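Local coordinates for protein intracellular serine protease (Bacillus licheniformis, PDB 4ZOQ) that is a subtilase-family lanthipeptide protease that cleaves peptide bonds at specific sequences, probably as a serine endopeptidase, at residues L23-K28 and D244-T249; G203-S208 and T224-Y229; K46-D51 and D129-I134; S64-G69 and T102-Q107. All coordinates share one frame; numbering follows the deposited sequence.

Contact 1 of 4, residues L23-K28 and D244-T249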
loop_
_atom_site.group_PDB
_atom_site.type_symbol
_atom_site.label_atom_id
_atom_site.label_comp_id
_atom_site.label_asym_id
_atom_site.label_seq_id
_atom_site.Cartn_x
_atom_site.Cartn_y
_atom_site.Cartn_z
ATOM N N LEU B 23 10.894 -17.296 5.535
ATOM C CA LEU B 23 10.738 -16.039 6.238
ATOM C C LEU B 23 12.099 -15.352 6.412
ATOM O O LEU B 23 12.277 -14.521 7.313
ATOM C CB LEU B 23 10.069 -16.271 7.591
ATOM C CG LEU B 23 8.534 -16.416 7.578
ATOM C CD1 LEU B 23 8.031 -17.127 8.830
ATOM C CD2 LEU B 23 7.870 -15.061 7.469
ATOM N N TRP B 24 13.051 -15.722 5.546
ATOM C CA TRP B 24 14.391 -15.131 5.524
ATOM C C TRP B 24 14.309 -13.617 5.491
ATOM O O TRP B 24 15.100 -12.947 6.180
ATOM C CB TRP B 24 15.216 -15.623 4.322
ATOM C CG TRP B 24 14.590 -15.314 2.990
ATOM C CD1 TRP B 24 13.761 -16.126 2.254
ATOM C CD2 TRP B 24 14.725 -14.094 2.242
ATOM N NE1 TRP B 24 13.399 -15.490 1.082
ATOM C CE2 TRP B 24 13.962 -14.238 1.060
ATOM C CE3 TRP B 24 15.422 -12.895 2.458
ATOM C CZ2 TRP B 24 13.875 -13.233 0.099
ATOM C CZ3 TRP B 24 15.308 -11.880 1.522
ATOM C CH2 TRP B 24 14.546 -12.060 0.344
ATOM N N PHE B 25 13.351 -13.081 4.724
ATOM C CA PHE B 25 13.155 -11.624 4.646
ATOM C C PHE B 25 12.768 -11.052 6.030
ATOM O O PHE B 25 13.194 -9.956 6.397
ATOM C CB PHE B 25 12.101 -11.243 3.587
ATOM C CG PHE B 25 10.680 -11.559 3.994
ATOM C CD1 PHE B 25 10.141 -12.816 3.767
ATOM C CD2 PHE B 25 9.900 -10.605 4.648
ATOM C CE1 PHE B 25 8.846 -13.109 4.179
ATOM C CE2 PHE B 25 8.609 -10.897 5.057
ATOM C CZ PHE B 25 8.089 -12.146 4.831
ATOM N N ALA B 26 11.966 -11.789 6.796
ATOM C CA ALA B 26 11.504 -11.286 8.105
ATOM C C ALA B 26 12.640 -11.336 9.120
ATOM O O ALA B 26 12.837 -10.391 9.887
ATOM C CB ALA B 26 10.293 -12.072 8.609
ATOM N N ALA B 27 13.413 -12.422 9.088
ATOM C CA ALA B 27 14.594 -12.549 9.943
ATOM C C ALA B 27 15.589 -11.431 9.628
ATOM O O ALA B 27 16.210 -10.881 10.533
ATOM C CB ALA B 27 15.253 -13.916 9.780
ATOM N N LYS B 28 15.723 -11.091 8.346
ATOM C CA LYS B 28 16.600 -9.993 7.957
ATOM C C LYS B 28 16.112 -8.661 8.532
ATOM O O LYS B 28 16.848 -7.961 9.212
ATOM C CB LYS B 28 16.705 -9.921 6.437
ATOM C CG LYS B 28 17.686 -8.909 5.959
ATOM C CD LYS B 28 17.827 -8.863 4.439
ATOM C CE LYS B 28 19.042 -7.987 4.062
ATOM N NZ LYS B 28 20.320 -8.763 4.007
ATOM N N ASP B 244 14.301 -17.941 -2.946
ATOM C CA ASP B 244 14.275 -16.545 -3.372
ATOM C C ASP B 244 12.903 -15.935 -3.244
ATOM O O ASP B 244 12.771 -14.718 -3.350
ATOM C CB ASP B 244 14.785 -16.392 -4.814
ATOM C CG ASP B 244 16.320 -16.338 -4.896
ATOM O OD1 ASP B 244 16.960 -16.236 -3.835
ATOM O OD2 ASP B 244 16.896 -16.415 -6.012
ATOM N N LEU B 245 11.896 -16.776 -3.001
ATOM C CA LEU B 245 10.510 -16.335 -2.765
ATOM C C LEU B 245 10.277 -15.991 -1.292
ATOM O O LEU B 245 11.088 -16.351 -0.433
ATOM C CB LEU B 245 9.540 -17.426 -3.222
ATOM C CG LEU B 245 9.422 -17.699 -4.732
ATOM C CD1 LEU B 245 8.713 -19.042 -5.057
ATOM C CD2 LEU B 245 8.643 -16.523 -5.380
ATOM N N VAL B 246 9.161 -15.329 -0.990
ATOM C CA VAL B 246 8.892 -14.939 0.385
ATOM C C VAL B 246 7.576 -15.535 0.860
ATOM O O VAL B 246 6.627 -15.670 0.076
ATOM C CB VAL B 246 8.888 -13.382 0.564
ATOM C CG1 VAL B 246 10.268 -12.830 0.230
ATOM C CG2 VAL B 246 7.794 -12.679 -0.270
ATOM N N LEU B 247 7.516 -15.923 2.133
ATOM C CA LEU B 247 6.265 -16.450 2.665
ATOM C C LEU B 247 5.264 -15.312 2.907
ATOM O O LEU B 247 5.635 -14.216 3.321
ATOM C CB LEU B 247 6.496 -17.248 3.955
ATOM C CG LEU B 247 5.389 -18.265 4.285
ATOM C CD1 LEU B 247 5.361 -19.338 3.217
ATOM C CD2 LEU B 247 5.556 -18.897 5.653
ATOM N N THR B 248 3.995 -15.603 2.662
ATOM C CA THR B 248 2.890 -14.681 2.924
ATOM C C THR B 248 1.786 -15.370 3.729
ATOM O O THR B 248 1.561 -16.594 3.623
ATOM C CB THR B 248 2.260 -14.178 1.606
ATOM O OG1 THR B 248 1.749 -15.300 0.851
ATOM C CG2 THR B 248 3.274 -13.458 0.765
ATOM N N THR B 249 1.061 -14.582 4.499
ATOM C CA THR B 249 -0.187 -15.075 5.056
ATOM C C THR B 249 -1.197 -15.046 3.928
ATOM O O THR B 249 -1.298 -14.077 3.175
ATOM C CB THR B 249 -0.664 -14.258 6.256
ATOM O OG1 THR B 249 -0.563 -12.870 5.937
ATOM C CG2 THR B 249 0.204 -14.523 7.474
#

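Contact 2 of 4, residues G203-S208 and T224-Y229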
loop_
_atom_site.group_PDB
_atom_site.type_symbol
_atom_site.label_atom_id
_atom_site.label_comp_id
_atom_site.label_asym_id
_atom_site.label_seq_id
_atom_site.Cartn_x
_atom_site.Cartn_y
_atom_site.Cartn_z
ATOM N N GLY B 203 10.249 -0.188 -3.979
ATOM C CA GLY B 203 10.625 -1.282 -4.861
ATOM C C GLY B 203 11.002 -2.540 -4.098
ATOM O O GLY B 203 10.998 -2.565 -2.868
ATOM N N SER B 204 11.352 -3.588 -4.823
ATOM C CA SER B 204 11.569 -4.879 -4.204
ATOM C C SER B 204 12.987 -5.398 -4.462
ATOM O O SER B 204 13.423 -5.397 -5.604
ATOM C CB SER B 204 10.543 -5.891 -4.730
ATOM O OG SER B 204 10.879 -7.213 -4.298
ATOM N N ASN B 205 13.715 -5.795 -3.414
ATOM C CA ASN B 205 15.017 -6.409 -3.634
ATOM C C ASN B 205 14.978 -7.930 -3.333
ATOM O O ASN B 205 14.016 -8.467 -2.771
ATOM C CB ASN B 205 16.133 -5.715 -2.809
ATOM C CG ASN B 205 15.957 -5.854 -1.288
ATOM O OD1 ASN B 205 15.378 -4.990 -0.635
ATOM N ND2 ASN B 205 16.452 -6.956 -0.724
ATOM N N MET B 206 16.058 -8.603 -3.707
ATOM C CA MET B 206 16.207 -10.037 -3.538
ATOM C C MET B 206 16.956 -10.345 -2.262
ATOM O O MET B 206 17.503 -9.436 -1.629
ATOM C CB MET B 206 16.992 -10.607 -4.711
ATOM C CG MET B 206 16.406 -10.274 -6.017
ATOM S SD MET B 206 14.880 -11.150 -6.301
ATOM C CE MET B 206 15.530 -12.819 -6.469
ATOM N N LYS B 207 17.042 -11.633 -1.933
ATOM C CA LYS B 207 17.794 -12.076 -0.759
ATOM C C LYS B 207 19.244 -11.611 -0.867
ATOM O O LYS B 207 19.832 -11.192 0.111
ATOM C CB LYS B 207 17.748 -13.594 -0.630
ATOM C CG LYS B 207 18.577 -14.164 0.513
ATOM C CD LYS B 207 18.596 -15.696 0.415
ATOM C CE LYS B 207 17.258 -16.292 0.773
ATOM N NZ LYS B 207 17.336 -17.753 0.896
ATOM N N SER B 208 19.778 -11.599 -2.082
ATOM C CA SER B 208 21.166 -11.191 -2.315
ATOM C C SER B 208 21.343 -9.688 -2.260
ATOM O O SER B 208 22.465 -9.201 -2.300
ATOM C CB SER B 208 21.625 -11.675 -3.683
ATOM O OG SER B 208 20.872 -11.013 -4.680
ATOM N N THR B 224 13.525 0.414 -0.785
ATOM C CA THR B 224 13.429 -0.935 -1.236
ATOM C C THR B 224 13.171 -1.850 -0.029
ATOM O O THR B 224 13.456 -1.479 1.123
ATOM C CB THR B 224 14.739 -1.226 -2.027
ATOM O OG1 THR B 224 14.461 -1.226 -3.437
ATOM C CG2 THR B 224 15.381 -2.449 -1.630
ATOM N N ALA B 225 12.560 -3.007 -0.268
ATOM C CA ALA B 225 12.422 -4.007 0.790
ATOM C C ALA B 225 12.436 -5.412 0.166
ATOM O O ALA B 225 12.166 -5.567 -1.030
ATOM C CB ALA B 225 11.154 -3.772 1.611
ATOM N N PRO B 226 12.804 -6.430 0.963
ATOM C CA PRO B 226 12.902 -7.768 0.359
ATOM C C PRO B 226 11.554 -8.399 -0.043
ATOM O O PRO B 226 10.828 -8.955 0.780
ATOM C CB PRO B 226 13.590 -8.592 1.463
ATOM C CG PRO B 226 13.398 -7.829 2.731
ATOM C CD PRO B 226 13.369 -6.389 2.329
ATOM N N GLY B 227 11.235 -8.291 -1.324
ATOM C CA GLY B 227 10.040 -8.895 -1.884
ATOM C C GLY B 227 10.318 -10.133 -2.744
ATOM O O GLY B 227 9.391 -10.683 -3.328
ATOM N N GLY B 228 11.590 -10.506 -2.931
ATOM C CA GLY B 228 11.897 -11.791 -3.524
ATOM C C GLY B 228 11.561 -11.927 -4.990
ATOM O O GLY B 228 11.124 -10.970 -5.639
ATOM N N TYR B 229 11.857 -13.100 -5.540
ATOM C CA TYR B 229 11.384 -13.426 -6.876
ATOM C C TYR B 229 11.441 -14.938 -7.061
ATOM O O TYR B 229 11.784 -15.680 -6.137
ATOM C CB TYR B 229 12.161 -12.686 -7.966
ATOM C CG TYR B 229 11.552 -12.839 -9.361
ATOM C CD1 TYR B 229 10.183 -12.648 -9.582
ATOM C CD2 TYR B 229 12.359 -13.094 -10.468
ATOM C CE1 TYR B 229 9.631 -12.752 -10.875
ATOM C CE2 TYR B 229 11.832 -13.172 -11.745
ATOM C CZ TYR B 229 10.465 -13.014 -11.945
ATOM O OH TYR B 229 9.974 -13.116 -13.230
#

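Contact 3 of 4, residues K46-D51 and D129-I134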
loop_
_atom_site.group_PDB
_atom_site.type_symbol
_atom_site.label_atom_id
_atom_site.label_comp_id
_atom_site.label_asym_id
_atom_site.label_seq_id
_atom_site.Cartn_x
_atom_site.Cartn_y
_atom_site.Cartn_z
ATOM N N LYS B 46 -2.232 2.777 14.090
ATOM C CA LYS B 46 -3.085 2.096 13.109
ATOM C C LYS B 46 -2.522 2.247 11.689
ATOM O O LYS B 46 -2.188 3.364 11.246
ATOM C CB LYS B 46 -4.528 2.650 13.158
ATOM C CG LYS B 46 -5.263 2.360 14.460
ATOM C CD LYS B 46 -6.751 2.702 14.377
ATOM C CE LYS B 46 -7.001 4.201 14.348
ATOM N NZ LYS B 46 -8.467 4.453 14.138
ATOM N N VAL B 47 -2.431 1.127 10.986
ATOM C CA VAL B 47 -1.992 1.100 9.595
ATOM C C VAL B 47 -3.192 0.783 8.715
ATOM O O VAL B 47 -3.860 -0.238 8.902
ATOM C CB VAL B 47 -0.861 0.057 9.363
ATOM C CG1 VAL B 47 -0.489 -0.039 7.893
ATOM C CG2 VAL B 47 0.370 0.382 10.228
ATOM N N ALA B 48 -3.485 1.676 7.776
ATOM C CA ALA B 48 -4.591 1.478 6.852
ATOM C C ALA B 48 -4.153 0.611 5.672
ATOM O O ALA B 48 -3.149 0.876 5.023
ATOM C CB ALA B 48 -5.126 2.796 6.376
ATOM N N LEU B 49 -4.910 -0.446 5.437
ATOM C CA LEU B 49 -4.636 -1.404 4.390
ATOM C C LEU B 49 -5.557 -1.183 3.195
ATOM O O LEU B 49 -6.655 -1.739 3.163
ATOM C CB LEU B 49 -4.842 -2.815 4.924
ATOM C CG LEU B 49 -4.455 -3.916 3.934
ATOM C CD1 LEU B 49 -2.984 -4.242 4.042
ATOM C CD2 LEU B 49 -5.329 -5.168 4.111
ATOM N N ILE B 50 -5.138 -0.367 2.227
ATOM C CA ILE B 50 -5.981 -0.108 1.053
ATOM C C ILE B 50 -5.718 -1.189 0.023
ATOM O O ILE B 50 -4.784 -1.098 -0.767
ATOM C CB ILE B 50 -5.714 1.283 0.439
ATOM C CG1 ILE B 50 -5.973 2.358 1.478
ATOM C CG2 ILE B 50 -6.569 1.509 -0.778
ATOM C CD1 ILE B 50 -5.849 3.691 0.994
ATOM N N ASP B 51 -6.572 -2.202 -0.001
ATOM C CA ASP B 51 -6.237 -3.406 -0.725
ATOM C C ASP B 51 -7.527 -4.132 -1.072
ATOM O O ASP B 51 -8.559 -3.491 -1.277
ATOM C CB ASP B 51 -5.315 -4.303 0.114
ATOM C CG ASP B 51 -4.248 -5.029 -0.728
ATOM O OD1 ASP B 51 -4.610 -5.833 -1.624
ATOM O OD2 ASP B 51 -3.048 -4.859 -0.439
ATOM N N ASP B 129 -9.894 8.869 10.103
ATOM C CA ASP B 129 -10.071 7.803 11.112
ATOM C C ASP B 129 -8.886 7.597 12.049
ATOM O O ASP B 129 -8.824 6.609 12.768
ATOM C CB ASP B 129 -10.366 6.468 10.425
ATOM C CG ASP B 129 -11.632 6.510 9.594
ATOM O OD1 ASP B 129 -12.497 7.372 9.879
ATOM O OD2 ASP B 129 -11.759 5.705 8.642
ATOM N N GLY B 130 -7.928 8.501 11.999
ATOM C CA GLY B 130 -6.818 8.488 12.921
ATOM C C GLY B 130 -5.684 7.522 12.604
ATOM O O GLY B 130 -4.853 7.286 13.471
ATOM N N HIS B 131 -5.573 7.066 11.353
ATOM C CA HIS B 131 -4.468 6.193 10.930
ATOM C C HIS B 131 -3.199 6.993 10.706
ATOM O O HIS B 131 -3.205 7.976 9.969
ATOM C CB HIS B 131 -4.838 5.457 9.640
ATOM C CG HIS B 131 -5.912 4.433 9.826
ATOM N ND1 HIS B 131 -7.252 4.760 9.888
ATOM C CD2 HIS B 131 -5.841 3.094 10.004
ATOM C CE1 HIS B 131 -7.960 3.661 10.086
ATOM N NE2 HIS B 131 -7.129 2.638 10.159
ATOM N N GLU B 132 -2.096 6.544 11.291
ATOM C CA GLU B 132 -0.825 7.247 11.143
ATOM C C GLU B 132 -0.035 6.799 9.914
ATOM O O GLU B 132 0.838 7.529 9.435
ATOM C CB GLU B 132 0.038 7.082 12.394
ATOM C CG GLU B 132 -0.509 7.685 13.677
ATOM C CD GLU B 132 -1.270 6.688 14.558
ATOM O OE1 GLU B 132 -1.991 5.771 14.048
ATOM O OE2 GLU B 132 -1.064 6.796 15.791
ATOM N N VAL B 133 -0.343 5.601 9.420
ATOM C CA VAL B 133 0.305 5.041 8.234
ATOM C C VAL B 133 -0.710 4.436 7.236
ATOM O O VAL B 133 -1.666 3.757 7.629
ATOM C CB VAL B 133 1.335 3.955 8.601
ATOM C CG1 VAL B 133 1.946 3.342 7.322
ATOM C CG2 VAL B 133 2.408 4.511 9.522
ATOM N N ILE B 134 -0.510 4.719 5.949
ATOM C CA ILE B 134 -1.292 4.103 4.885
ATOM C C ILE B 134 -0.415 3.277 3.930
ATOM O O ILE B 134 0.656 3.696 3.494
ATOM C CB ILE B 134 -2.086 5.167 4.073
ATOM C CG1 ILE B 134 -3.081 5.897 4.989
ATOM C CG2 ILE B 134 -2.809 4.535 2.875
ATOM C CD1 ILE B 134 -3.722 7.114 4.363
#

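Contact 4 of 4, residues S64-G69 and T102-Q107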
loop_
_atom_site.group_PDB
_atom_site.type_symbol
_atom_site.label_atom_id
_atom_site.label_comp_id
_atom_site.label_asym_id
_atom_site.label_seq_id
_atom_site.Cartn_x
_atom_site.Cartn_y
_atom_site.Cartn_z
ATOM N N SER B 64 -4.713 -8.320 15.624
ATOM C CA SER B 64 -4.339 -6.959 15.193
ATOM C C SER B 64 -5.395 -6.294 14.338
ATOM O O SER B 64 -5.320 -5.094 14.053
ATOM C CB SER B 64 -3.031 -6.976 14.394
ATOM O OG SER B 64 -1.991 -7.595 15.124
ATOM N N VAL B 65 -6.337 -7.087 13.838
ATOM C CA VAL B 65 -7.364 -6.520 12.982
ATOM C C VAL B 65 -8.220 -5.577 13.814
ATOM O O VAL B 65 -8.605 -5.889 14.954
ATOM C CB VAL B 65 -8.238 -7.593 12.310
ATOM C CG1 VAL B 65 -9.404 -6.955 11.596
ATOM C CG2 VAL B 65 -7.407 -8.392 11.328
ATOM N N ASN B 66 -8.413 -4.383 13.261
ATOM C CA ASN B 66 -9.328 -3.394 13.794
ATOM C C ASN B 66 -10.627 -4.083 14.175
ATOM O O ASN B 66 -11.276 -4.695 13.330
ATOM C CB ASN B 66 -9.560 -2.288 12.757
ATOM C CG ASN B 66 -10.265 -1.084 13.333
ATOM O OD1 ASN B 66 -11.174 -1.214 14.149
ATOM N ND2 ASN B 66 -9.835 0.105 12.920
ATOM N N THR B 67 -11.019 -3.962 15.437
ATOM C CA THR B 67 -12.196 -4.673 15.938
ATOM C C THR B 67 -13.459 -4.243 15.204
ATOM O O THR B 67 -14.400 -5.031 15.046
ATOM C CB THR B 67 -12.372 -4.462 17.463
ATOM O OG1 THR B 67 -12.237 -3.068 17.769
ATOM C CG2 THR B 67 -11.300 -5.214 18.233
ATOM N N ASN B 68 -13.445 -3.019 14.689
ATOM C CA ASN B 68 -14.577 -2.507 13.935
ATOM C C ASN B 68 -14.548 -3.014 12.500
ATOM O O ASN B 68 -15.436 -2.704 11.695
ATOM C CB ASN B 68 -14.542 -0.979 13.927
ATOM C CG ASN B 68 -14.691 -0.390 15.315
ATOM O OD1 ASN B 68 -15.234 -1.035 16.218
ATOM N ND2 ASN B 68 -14.222 0.852 15.490
ATOM N N GLY B 69 -13.548 -3.845 12.207
ATOM C CA GLY B 69 -13.325 -4.314 10.857
ATOM C C GLY B 69 -13.056 -3.091 9.996
ATOM O O GLY B 69 -12.513 -2.080 10.459
ATOM N N THR B 102 -2.252 -1.994 14.914
ATOM C CA THR B 102 -3.583 -2.358 14.443
ATOM C C THR B 102 -3.617 -2.252 12.920
ATOM O O THR B 102 -2.969 -1.382 12.337
ATOM C CB THR B 102 -4.676 -1.466 15.094
ATOM O OG1 THR B 102 -4.766 -1.767 16.494
ATOM C CG2 THR B 102 -6.028 -1.697 14.450
ATOM N N ILE B 103 -4.322 -3.167 12.265
ATOM C CA ILE B 103 -4.411 -3.106 10.815
ATOM C C ILE B 103 -5.871 -2.932 10.411
ATOM O O ILE B 103 -6.707 -3.740 10.779
ATOM C CB ILE B 103 -3.838 -4.384 10.134
ATOM C CG1 ILE B 103 -2.336 -4.531 10.375
ATOM C CG2 ILE B 103 -4.106 -4.370 8.641
ATOM C CD1 ILE B 103 -1.797 -5.940 10.043
ATOM N N THR B 104 -6.177 -1.905 9.628
ATOM C CA THR B 104 -7.554 -1.690 9.190
ATOM C C THR B 104 -7.701 -1.841 7.684
ATOM O O THR B 104 -7.110 -1.072 6.928
ATOM C CB THR B 104 -8.058 -0.285 9.550
ATOM O OG1 THR B 104 -7.737 0.037 10.910
ATOM C CG2 THR B 104 -9.555 -0.184 9.306
ATOM N N PRO B 105 -8.550 -2.782 7.246
ATOM C CA PRO B 105 -8.743 -3.021 5.807
ATOM C C PRO B 105 -9.687 -1.991 5.182
ATOM O O PRO B 105 -10.787 -1.789 5.703
ATOM C CB PRO B 105 -9.364 -4.426 5.761
ATOM C CG PRO B 105 -10.139 -4.531 7.072
ATOM C CD PRO B 105 -9.383 -3.670 8.089
ATOM N N TYR B 106 -9.229 -1.318 4.126
ATOM C CA TYR B 106 -10.071 -0.500 3.270
ATOM C C TYR B 106 -10.131 -1.162 1.915
ATOM O O TYR B 106 -9.239 -0.946 1.076
ATOM C CB TYR B 106 -9.535 0.923 3.133
ATOM C CG TYR B 106 -9.635 1.752 4.399
ATOM C CD1 TYR B 106 -8.804 1.499 5.488
ATOM C CD2 TYR B 106 -10.552 2.781 4.504
ATOM C CE1 TYR B 106 -8.879 2.250 6.639
ATOM C CE2 TYR B 106 -10.639 3.553 5.658
ATOM C CZ TYR B 106 -9.799 3.278 6.722
ATOM O OH TYR B 106 -9.877 4.030 7.868
ATOM N N GLN B 107 -11.182 -1.955 1.704
ATOM C CA GLN B 107 -11.318 -2.797 0.513
ATOM C C GLN B 107 -11.751 -2.013 -0.719
ATOM O O GLN B 107 -12.902 -1.594 -0.839
ATOM C CB GLN B 107 -12.302 -3.947 0.775
ATOM C CG GLN B 107 -12.474 -4.854 -0.437
ATOM C CD GLN B 107 -13.148 -6.171 -0.088
ATOM O OE1 GLN B 107 -13.586 -6.373 1.039
ATOM N NE2 GLN B 107 -13.175 -7.091 -1.035
#

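Contact 1 of 4, residues L23-K28 and D244-T249
Leu23 and Leu247 hold the nearest pair of CA atoms across the contact, 5.7 Å apart, where helix 24-28 runs past strand 246-249 at almost a right angle (93°). In this subtilase fold the strand is one of two antiparallel strands, paired with 269-272, and the N-terminal helix is laid across it. Leu23, at the N-cap position, sets its CG 4.2 Å from Leu247 CB, a match of two branched aliphatic side chains in a buried setting. Phe25 points toward the strand; its CG lies between the backbone N and the carbonyl carbon (chi1 73°), and from there the ring crosses Val246 at about a right angle, with CD1 3.5 Å from Val246 CB. The beta-branched valine offers a broad knob, and its CG1 serves both aromatics, since Trp24 CZ2 also reaches it at 3.6 Å. Helix 86-97 adds Met93, which touches both Phe25 and Val246. The side chain of Val246 is itself about 9 Å from that of Ser276, the predicted nucleophile. Trp24 suits the boundary because its indole combines apolar surface with one donor. One face of it carries Phe25 CB, and Lys207 makes a cation-pi contact with it. At the indole edge, NE1 donates to Leu245 O over 2.9 Å, arriving above the carbonyl plane, 37° out of it.

Contact 2 of 4, residues G203-S208 and T224-Y229
The side-chain amide of Asn205 lies obliquely against the peptide link joining Ala225 and Pro226, with ND2 3.8 Å from Pro226 CA. In the plane of that amide, ND2 donates to Met206 O at 2.8 Å, a bond within the same segment that fixes the rotation of the group. The pyrrolidine of Pro226 lies alongside, pointing the same way. The other flat side chain, the ring of Tyr229, turns off and meets Tyr273 edge-to-face, while its hydroxyl bonds to Asp235. A leucine in place of Asn205 would probably leave Met206 O without this donor and let the chain after the strand turn more freely. Two parallel strands meet here, 200-205 and 221-226, at one end of the large central sheet of the subtilase fold, and no helix is found in the chain between them. Ala225 N bonds to Gly203 O, and Asn205 N to Ala225 O at 2.9 Å. Pro226 N faces away from 203-205, so proline's lack of an N-H costs this pairing nothing. Gly228 N then reaches Asn205 O at 3.2 Å, joined by a weak bond from Gly227 N. Gly227 has to stay bare, because a beta carbon there would collide with Ser204 OG, a hydroxyl held by Tyr214 and Ser212. Gly228 has a positive phi (70°), a backbone shape that residues with a beta carbon adopt less readily. Met206, its chain bent at chi2 and chi3, folds back to rest SD 3.5 Å from Tyr229 CB.

Contact 3 of 4, residues K46-D51 and D129-I134
Lys46 starts with CG beside its own backbone N (chi1 -66°) and bends again at chi3 (-72°), which carries its ammonium group over one face of the His131 imidazole to Asp129 O. NZ meets that carbonyl at 2.6 Å, nearly head-on to the C=O bond. The other face of the imidazole receives Ala48 CB in an off-centre CH-pi contact, 4.1 Å from the ring centroid. His131 is thus sandwiched between a lysine chain and a methyl, while its nitrogens bond outward, ND1 with Ala126 O and NE2 with Thr104. A methionine in place of Lys46 would probably leave the Asp129 carbonyl, at the end of the helix, without its charged donor. Asp129 and Gly130 close helix 116-128 in a Schellman motif whose positive phi falls on Gly130, so the lysine grips the chain just where the helix ends. Glu132 folds back at chi2, and its OE1 takes Lys46 N at 3.0 Å in an almost straight bond on the syn side, though tilted 31° out of the carboxylate plane; its other oxygen forms a salt bridge with Arg294. Regular parallel pairing follows, with Ala48 N 2.8 Å from Val133 O. Val47 lies beside Val133 on one side of the sheet; on the other, small Ala48 lies next to Ile134, its CB 4.0 Å from Ile134 CG1, and Ile50 CD1 packs 3.7 Å from Ile134 CG2. This is the parallel core of the subtilase alpha/beta sheet, whose strand 46-51 ends at Asp51, the predicted charge-relay aspartate, bonded to His86.

Contact 4 of 4, residues S64-G69 and T102-Q107
The side chains of Asn66 and Thr104 cross at a slant, the asparagine reaching from the loop to the strand. With CG anti to the backbone N (chi1 -168°), ND2 is brought 2.9 Å from Thr104 OG1. The bond is nearly straight (172°) and lies in the amide plane. The far end of the same amide is held too, because OD1 accepts Asn68 N at 3.0 Å in an Asx turn. Around it the backbone forms a type I turn, closed by Gly69 N on Asn66 O, and Gly69 takes a positive phi that glycine tolerates. Gly69 O approaches the methyl of Thr104, CG2, at 3.7 Å, while the methyl of Thr102, CG2, lies 3.8 Å from Asn66 CA. At the main chain, the loop joins strand 102-107 by two bonds, Ile103 N to Ser64 O at 2.8 Å and Asn66 N to Ile103 O at 3.1 Å, which flank the single bridge between Val65 and Ile103. Asparagine suits its place because one amide can donate to the strand and accept from the turn. Thr104 OG1, accepting from Asn66, bonds to His131 NE2 probably through its own hydrogen, joining loop, strand and imidazole in one polar chain.

Contacts 2, 3 and 4 all reach the large central sheet: contact 3 in its interior, contact 2 at the 221-226 end, and contact 4 where a loop meets strand 102-110. Contact 1 lies off that sheet yet touches contact 2, where Phe25 packs on Pro226 and Asp244 O probably bonds to Tyr229 N. Contacts 3 and 4 use neighbouring strands, 46-51 and 102-110, and are tied through Tyr106 to Asp129 and His131. Contacts 1 and 2 are almost wholly buried, the first mainly aromatic and aliphatic, the second backbone bonding with glycines. Contact 3, on the opposite side of the chain's centre, grades from charged and partly exposed to apolar; contact 4, only partly buried, relies on amide and hydroxyl.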